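Local coordinates for methionine-binding protein (Coxiella burnetii, PDB 3TQW) that binds methionine in its cleft and probably delivers it to a membrane ABC transporter as the periplasmic substrate-binding lipoprotein, at residues 39-44 against 61-66; 22-27 against 220-225; 119-122 against 126-129. All blocks are in the same frame, centred on the assembly; numbering follows the deposited sequence. Where two conformers were deposited one is given.

Interaction 1 of 3, residues 39-44 against 61-66; sequences SDYNTP and LPYLKA. With MET (methionine), chain C.
Asn42 N donates to Asp40 OD1 at 2.8 Å in a nearly straight bond (174° at the hydrogen), while the CB of the same Asn42 lies beside the phenol oxygen of Tyr63. The bond makes an Asx turn, and Thr43 N to Asp40 O closes a type I beta turn from Asp40 to Thr43. A short acid suits position 40 because its carboxylate reaches the backbone N two residues on. Asn42 OD1 in turn accepts from Thr43 OG1 at 2.9 Å. This braced loop presents Tyr41 to the helix 61-71, which offers Tyr63. The OH of Tyr63 lies 3.3 Å from Tyr41 CB, and the edge of the Tyr41 ring is turned toward the Tyr63 face in an offset edge-to-face pair, with planes at 72°. The methionine thioether lies in the angle between the two rings. Its CE sits over the centre of the Tyr41 face, 3.5 Å from Tyr41 CG, and also over one face of Tyr63, displaced toward the rim. MET SD approaches Tyr63 CB to 3.5 Å. Tyr63 swings its ring out from the helix to the ligand because chi1 (-171°) places CG opposite its own N. Tyr41 OH is held by Asn174, which also lines the pocket. Flat rings suit a methyl packed on both faces by CH-pi contacts, the apolar, side-chain end of the methionine pocket in this periplasmic binding protein.

Interaction 2 of 3, residues 22-27 against 220-225; sequences KQVALN and LHSPAV
The N-terminus of helix 223-233 meets helix 13-29 here: Ser222, the N-cap residue, receives the side chain of Val24. Ser222 OG accepts from Val225 N at 3.2 Å, with 158° at the hydrogen, and also bonds to Ala219 O at the end of the preceding helix. A small hydroxyl residue suits this place, since OG can fold back over the first helical turn. Its chi1 of 67° sets the oxygen between its own backbone N and carbonyl carbon, where it faces both partners. Proline follows at position 223, as a ring lacking N-H is tolerated in the first turn of a helix, where that N-H would find no carbonyl a turn earlier. Both helices pack beside the six-stranded sheet of their lobe, and Val225 links them to it by reaching Leu17 and Ala21 of helix 13-29 and Phe82 of strand 75-83. The junction is bridged by the two methyls of Val24. Val24 CG2 comes to 3.6 Å from Ser222 OG and CG1 to 3.8 Å from the same oxygen, so the hydroxyl is straddled by the fork of the valine. Val24 CG2 also touches Ala224 CB at 3.8 Å. More loosely, Val24 CG2 lies 4.4 Å from Val225 CG2. A branched side chain suits position 24 because it spreads two methyls over the helix start, while the single methyl of Ala224 lets the helix come near.

Interaction 3 of 3, residues 119-122 against 126-129; sequences LLLE and LIQL
Glu122 lays its extended side chain along the strand that follows, and Glu122 OE2 accepts from Leu129 N at 2.8 Å in an essentially straight bond, 179° at the hydrogen. The N-H comes from above the carboxylate plane, 49° out of it. Chi1 of -177° puts CG opposite the backbone N, beside the carbonyl carbon, and the extended chain beyond it brings the carboxylate to Leu129, a reach for which glutamate has the length. Leu126 N donates to Leu121 O at 3.0 Å, tying the end of the helix to the loop that leaves it. Helix 111-123 ends, the chain doubles back, and strand 128-129 pairs with strand 142-144 through the backbone of Gln128. Apolar side chains fill the angle between the two limbs. Ile127 is one wedge: its CG1 arm enters the hollow formed by Leu121 CB and the backbone N of Glu122, with Ile127 CD1 3.9 Å from Leu121 CB. Isoleucine suits the place because its long CG1-CD1 arm reaches the Leu121 side chain; Ile127 also meets Ile142 of the partner strand. Nearer the helix end, Leu121 CD2 and Leu126 CD1 touch at 3.9 Å, the two side chains meeting at a slant; Leu121 also packs on Leu88, Ile105 and Val107 of the five-stranded sheet of this lobe. Further along, Leu129 CD1 meets Leu119 CD2 at 3.8 Å, the two leucines crossing at about a right angle, with the Glu122 carboxylate next to Leu129. In both pairs the CD methyls interlock, and a flexible forked end suits such places. Close backbone approach is marked by a CA-H...O contact of 3.4 Å from Glu122 CA to Ile127 O. A water lies between the carbonyl oxygens Glu122 O and Ile127 O.

In the fold
The three contacts belong to the two lobes of a periplasmic binding protein. Along the chain, interaction 2 opens first, at helix 13-29; interaction 1 and then interaction 3 follow, and interaction 2 closes last at helix 223-233. Interaction 1 follows strands 33-38 and 55-60 of the six-stranded sheet, beside which the helices of interaction 2 pack; their centres are about 24 Å apart. Interaction 3 lies in the other lobe, where helix 111-123 follows strand 104-108 of the five-stranded sheet, about 23 Å between centres from interaction 1 and 38 Å from interaction 2. Interaction 1 alone touches methionine, in the cleft; the others are packing within each lobe.

Interaction 1 of 3, residues 39-44 against 61-66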
# COMPACT_ATOMS: atom_id res chain seq x y z
N SER A 39 -8.19 -4.84 9.63
CA SER A 39 -6.85 -5.30 9.96
C SER A 39 -6.32 -6.32 8.95
O SER A 39 -5.40 -7.09 9.25
CB SER A 39 -6.82 -5.91 11.36
OG SER A 39 -7.29 -5.00 12.33
N ASP A 40 -6.91 -6.32 7.76
CA ASP A 40 -6.42 -7.16 6.67
C ASP A 40 -6.78 -6.50 5.34
O ASP A 40 -7.92 -6.07 5.15
CB ASP A 40 -7.03 -8.56 6.75
CG ASP A 40 -6.34 -9.56 5.84
OD1 ASP A 40 -6.06 -9.22 4.66
OD2 ASP A 40 -6.06 -10.68 6.30
N TYR A 41 -5.80 -6.37 4.46
CA TYR A 41 -6.02 -5.83 3.12
C TYR A 41 -7.22 -6.48 2.43
O TYR A 41 -7.91 -5.83 1.64
CB TYR A 41 -4.80 -6.10 2.24
CG TYR A 41 -3.59 -5.20 2.42
CD1 TYR A 41 -3.66 -4.01 3.13
CD2 TYR A 41 -2.37 -5.54 1.83
CE1 TYR A 41 -2.53 -3.18 3.26
CE2 TYR A 41 -1.26 -4.74 1.96
CZ TYR A 41 -1.34 -3.56 2.66
OH TYR A 41 -0.20 -2.78 2.76
N ASN A 42 -7.44 -7.76 2.69
CA ASN A 42 -8.45 -8.51 1.94
C ASN A 42 -9.90 -8.27 2.36
O ASN A 42 -10.81 -8.86 1.79
CB ASN A 42 -8.13 -10.02 1.91
CG ASN A 42 -8.31 -10.70 3.27
OD1 ASN A 42 -8.95 -10.17 4.18
ND2 ASN A 42 -7.75 -11.91 3.39
N THR A 43 -10.10 -7.37 3.32
CA THR A 43 -11.44 -7.19 3.90
C THR A 43 -12.24 -5.93 3.49
O THR A 43 -13.44 -6.03 3.26
CB THR A 43 -11.42 -7.36 5.44
OG1 THR A 43 -10.90 -8.66 5.76
CG2 THR A 43 -12.82 -7.25 6.02
N PRO A 44 -11.59 -4.75 3.43
CA PRO A 44 -12.39 -3.54 3.14
C PRO A 44 -13.21 -3.58 1.83
O PRO A 44 -14.25 -2.93 1.77
CB PRO A 44 -11.33 -2.43 3.07
CG PRO A 44 -10.26 -2.91 4.03
CD PRO A 44 -10.20 -4.41 3.80
N LEU A 61 -4.63 0.58 -7.42
CA LEU A 61 -5.44 0.05 -8.51
C LEU A 61 -5.12 -1.42 -8.87
O LEU A 61 -6.04 -2.21 -9.09
CB LEU A 61 -5.34 0.96 -9.74
CG LEU A 61 -6.38 0.78 -10.84
CD1 LEU A 61 -7.78 0.68 -10.26
CD2 LEU A 61 -6.29 1.93 -11.85
N PRO A 62 -3.83 -1.79 -8.92
CA PRO A 62 -3.52 -3.19 -9.20
C PRO A 62 -4.10 -4.15 -8.15
O PRO A 62 -4.56 -5.23 -8.50
CB PRO A 62 -1.99 -3.23 -9.17
CG PRO A 62 -1.59 -1.83 -9.58
CD PRO A 62 -2.62 -0.95 -8.90
N TYR A 63 -4.07 -3.75 -6.88
CA TYR A 63 -4.70 -4.57 -5.85
C TYR A 63 -6.21 -4.69 -6.09
O TYR A 63 -6.79 -5.77 -5.99
CB TYR A 63 -4.42 -4.01 -4.45
CG TYR A 63 -4.87 -4.96 -3.36
CD1 TYR A 63 -6.19 -4.96 -2.92
CD2 TYR A 63 -3.98 -5.85 -2.78
CE1 TYR A 63 -6.61 -5.84 -1.92
CE2 TYR A 63 -4.38 -6.73 -1.78
CZ TYR A 63 -5.70 -6.72 -1.36
OH TYR A 63 -6.11 -7.59 -0.37
N LEU A 64 -6.85 -3.56 -6.41
CA LEU A 64 -8.29 -3.55 -6.66
C LEU A 64 -8.65 -4.45 -7.84
O LEU A 64 -9.58 -5.26 -7.75
CB LEU A 64 -8.76 -2.11 -6.94
CG LEU A 64 -10.23 -1.95 -7.31
CD1 LEU A 64 -11.12 -2.62 -6.27
CD2 LEU A 64 -10.58 -0.47 -7.48
N LYS A 65 -7.92 -4.29 -8.94
CA LYS A 65 -8.15 -5.11 -10.12
C LYS A 65 -7.96 -6.59 -9.80
O LYS A 65 -8.72 -7.43 -10.27
CB LYS A 65 -7.20 -4.69 -11.25
CG LYS A 65 -7.47 -3.28 -11.78
CD LYS A 65 -6.44 -2.87 -12.82
CE LYS A 65 -6.76 -1.49 -13.40
NZ LYS A 65 -5.69 -1.00 -14.32
N ALA A 66 -6.94 -6.90 -9.02
CA ALA A 66 -6.68 -8.30 -8.66
C ALA A 66 -7.81 -8.89 -7.82
O ALA A 66 -8.28 -10.00 -8.11
CB ALA A 66 -5.33 -8.44 -7.95
N MET C . -1.13 1.33 1.38
CA MET C . -0.58 0.16 0.68
C MET C . 0.55 0.61 -0.24
O MET C . 0.46 1.67 -0.85
CB MET C . -1.68 -0.54 -0.12
CG MET C . -1.26 -1.82 -0.86
SD MET C . -2.64 -2.56 -1.77
CE MET C . -3.68 -3.05 -0.40
OXT MET C . 1.58 -0.06 -0.39

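Interaction 2 of 3, residues 22-27 against 220-225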
# COMPACT_ATOMS: atom_id res chain seq x y z
N LYS A 22 -11.43 13.45 8.00
CA LYS A 22 -12.76 13.46 8.59
C LYS A 22 -13.09 14.80 9.23
O LYS A 22 -14.23 15.29 9.16
CB LYS A 22 -12.89 12.32 9.62
CG LYS A 22 -13.97 12.50 10.68
CD LYS A 22 -13.87 11.37 11.72
CE LYS A 22 -14.73 11.63 12.95
NZ LYS A 22 -16.18 11.43 12.66
N GLN A 23 -12.09 15.42 9.86
CA GLN A 23 -12.26 16.73 10.46
C GLN A 23 -12.51 17.77 9.38
O GLN A 23 -13.38 18.63 9.52
CB GLN A 23 -11.03 17.12 11.27
CG GLN A 23 -10.78 16.26 12.49
CD GLN A 23 -9.35 16.38 12.98
OE1 GLN A 23 -8.72 15.39 13.36
NE2 GLN A 23 -8.82 17.60 12.96
N VAL A 24 -11.71 17.71 8.32
CA VAL A 24 -11.88 18.62 7.19
C VAL A 24 -13.27 18.44 6.58
O VAL A 24 -13.95 19.41 6.27
CB VAL A 24 -10.80 18.36 6.11
CG1 VAL A 24 -11.16 19.08 4.80
CG2 VAL A 24 -9.43 18.80 6.62
N ALA A 25 -13.68 17.18 6.43
CA ALA A 25 -14.99 16.87 5.87
C ALA A 25 -16.09 17.58 6.65
O ALA A 25 -16.99 18.19 6.05
CB ALA A 25 -15.22 15.37 5.85
N LEU A 26 -16.02 17.53 7.97
CA LEU A 26 -17.05 18.15 8.81
C LEU A 26 -16.94 19.67 8.80
O LEU A 26 -17.94 20.36 8.58
CB LEU A 26 -17.00 17.62 10.25
CG LEU A 26 -18.07 18.21 11.19
CD1 LEU A 26 -19.45 17.90 10.66
CD2 LEU A 26 -17.92 17.69 12.62
N ASN A 27 -15.73 20.17 9.03
CA ASN A 27 -15.52 21.61 9.18
C ASN A 27 -15.69 22.41 7.90
O ASN A 27 -16.16 23.54 7.93
CB ASN A 27 -14.13 21.92 9.76
CG ASN A 27 -13.93 21.35 11.15
OD1 ASN A 27 -14.88 20.91 11.81
ND2 ASN A 27 -12.68 21.35 11.62
N LEU A 220 -9.42 14.71 1.13
CA LEU A 220 -8.14 14.02 1.19
C LEU A 220 -7.04 14.75 0.40
O LEU A 220 -5.85 14.45 0.56
CB LEU A 220 -8.27 12.57 0.70
CG LEU A 220 -8.94 11.65 1.71
CD1 LEU A 220 -9.50 10.38 1.05
CD2 LEU A 220 -7.96 11.31 2.82
N HIS A 221 -7.43 15.72 -0.42
CA HIS A 221 -6.47 16.58 -1.12
C HIS A 221 -6.36 17.96 -0.49
O HIS A 221 -5.70 18.84 -1.04
CB HIS A 221 -6.87 16.74 -2.59
CG HIS A 221 -6.80 15.47 -3.38
ND1 HIS A 221 -7.82 15.06 -4.21
CD2 HIS A 221 -5.83 14.53 -3.46
CE1 HIS A 221 -7.48 13.91 -4.78
NE2 HIS A 221 -6.28 13.57 -4.34
N SER A 222 -7.01 18.17 0.65
CA SER A 222 -7.00 19.48 1.30
C SER A 222 -5.61 19.82 1.83
O SER A 222 -4.80 18.93 2.10
CB SER A 222 -8.00 19.51 2.44
OG SER A 222 -7.59 18.64 3.48
N PRO A 223 -5.33 21.12 1.99
CA PRO A 223 -4.07 21.55 2.62
C PRO A 223 -3.84 20.86 3.96
O PRO A 223 -2.74 20.39 4.22
CB PRO A 223 -4.27 23.05 2.81
CG PRO A 223 -5.19 23.44 1.70
CD PRO A 223 -6.13 22.27 1.52
N ALA A 224 -4.87 20.78 4.80
CA ALA A 224 -4.72 20.18 6.13
C ALA A 224 -4.33 18.69 6.06
O ALA A 224 -3.51 18.22 6.85
CB ALA A 224 -5.98 20.37 6.96
N VAL A 225 -4.92 17.96 5.12
CA VAL A 225 -4.58 16.55 4.97
C VAL A 225 -3.17 16.38 4.40
O VAL A 225 -2.43 15.50 4.82
CB VAL A 225 -5.61 15.77 4.12
CG1 VAL A 225 -5.10 14.38 3.80
CG2 VAL A 225 -6.93 15.67 4.86

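Interaction 3 of 3, residues 119-122 against 126-129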
# COMPACT_ATOMS: atom_id res chain seq x y z
N LEU A 119 9.42 -6.47 -8.72
CA LEU A 119 9.85 -5.37 -9.56
C LEU A 119 10.87 -4.49 -8.84
O LEU A 119 11.82 -4.00 -9.44
CB LEU A 119 8.66 -4.53 -10.03
CG LEU A 119 7.85 -5.13 -11.18
CD1 LEU A 119 6.52 -4.40 -11.34
CD2 LEU A 119 8.65 -5.09 -12.48
N LEU A 120 10.66 -4.31 -7.53
CA LEU A 120 11.57 -3.52 -6.71
C LEU A 120 12.92 -4.24 -6.53
O LEU A 120 13.97 -3.60 -6.51
CB LEU A 120 10.94 -3.20 -5.36
CG LEU A 120 11.72 -2.36 -4.35
CD1 LEU A 120 12.16 -1.03 -4.94
CD2 LEU A 120 10.90 -2.12 -3.08
N LEU A 121 12.88 -5.56 -6.38
CA LEU A 121 14.11 -6.34 -6.28
C LEU A 121 14.90 -6.26 -7.58
O LEU A 121 16.13 -6.32 -7.59
CB LEU A 121 13.83 -7.81 -5.94
CG LEU A 121 13.19 -8.09 -4.58
CD1 LEU A 121 12.79 -9.56 -4.48
CD2 LEU A 121 14.14 -7.71 -3.46
N GLU A 122 14.18 -6.12 -8.69
CA GLU A 122 14.81 -5.96 -9.99
C GLU A 122 15.44 -4.57 -10.11
O GLU A 122 16.54 -4.41 -10.64
CB GLU A 122 13.79 -6.19 -11.11
CG GLU A 122 14.39 -6.11 -12.49
CD GLU A 122 13.38 -6.44 -13.58
OE1 GLU A 122 12.29 -5.83 -13.59
OE2 GLU A 122 13.69 -7.32 -14.41
N LEU A 126 19.01 -7.02 -8.06
CA LEU A 126 19.20 -8.30 -7.39
C LEU A 126 18.74 -9.46 -8.26
O LEU A 126 19.28 -10.56 -8.19
CB LEU A 126 18.47 -8.32 -6.05
CG LEU A 126 18.94 -7.31 -5.00
CD1 LEU A 126 18.04 -7.35 -3.76
CD2 LEU A 126 20.40 -7.56 -4.63
N ILE A 127 17.72 -9.21 -9.07
CA ILE A 127 17.20 -10.21 -9.98
C ILE A 127 16.80 -9.55 -11.28
O ILE A 127 16.75 -8.33 -11.38
CB ILE A 127 15.94 -10.91 -9.41
CG1 ILE A 127 14.84 -9.88 -9.13
CG2 ILE A 127 16.28 -11.71 -8.16
CD1 ILE A 127 13.52 -10.50 -8.71
N GLN A 128 16.52 -10.38 -12.28
CA GLN A 128 15.93 -9.90 -13.52
C GLN A 128 14.70 -10.74 -13.79
O GLN A 128 14.72 -11.96 -13.62
CB GLN A 128 16.92 -10.01 -14.68
CG GLN A 128 18.09 -9.05 -14.59
CD GLN A 128 19.03 -9.15 -15.78
OE1 GLN A 128 18.81 -9.95 -16.69
NE2 GLN A 128 20.08 -8.34 -15.77
N LEU A 129 13.62 -10.08 -14.19
CA LEU A 129 12.39 -10.77 -14.53
C LEU A 129 12.34 -11.03 -16.02
O LEU A 129 12.94 -10.28 -16.80
CB LEU A 129 11.18 -9.94 -14.10
CG LEU A 129 11.07 -9.71 -12.59
CD1 LEU A 129 10.00 -8.67 -12.27
CD2 LEU A 129 10.79 -11.02 -11.87
O HOH W 1 17.97 -6.14 -12.45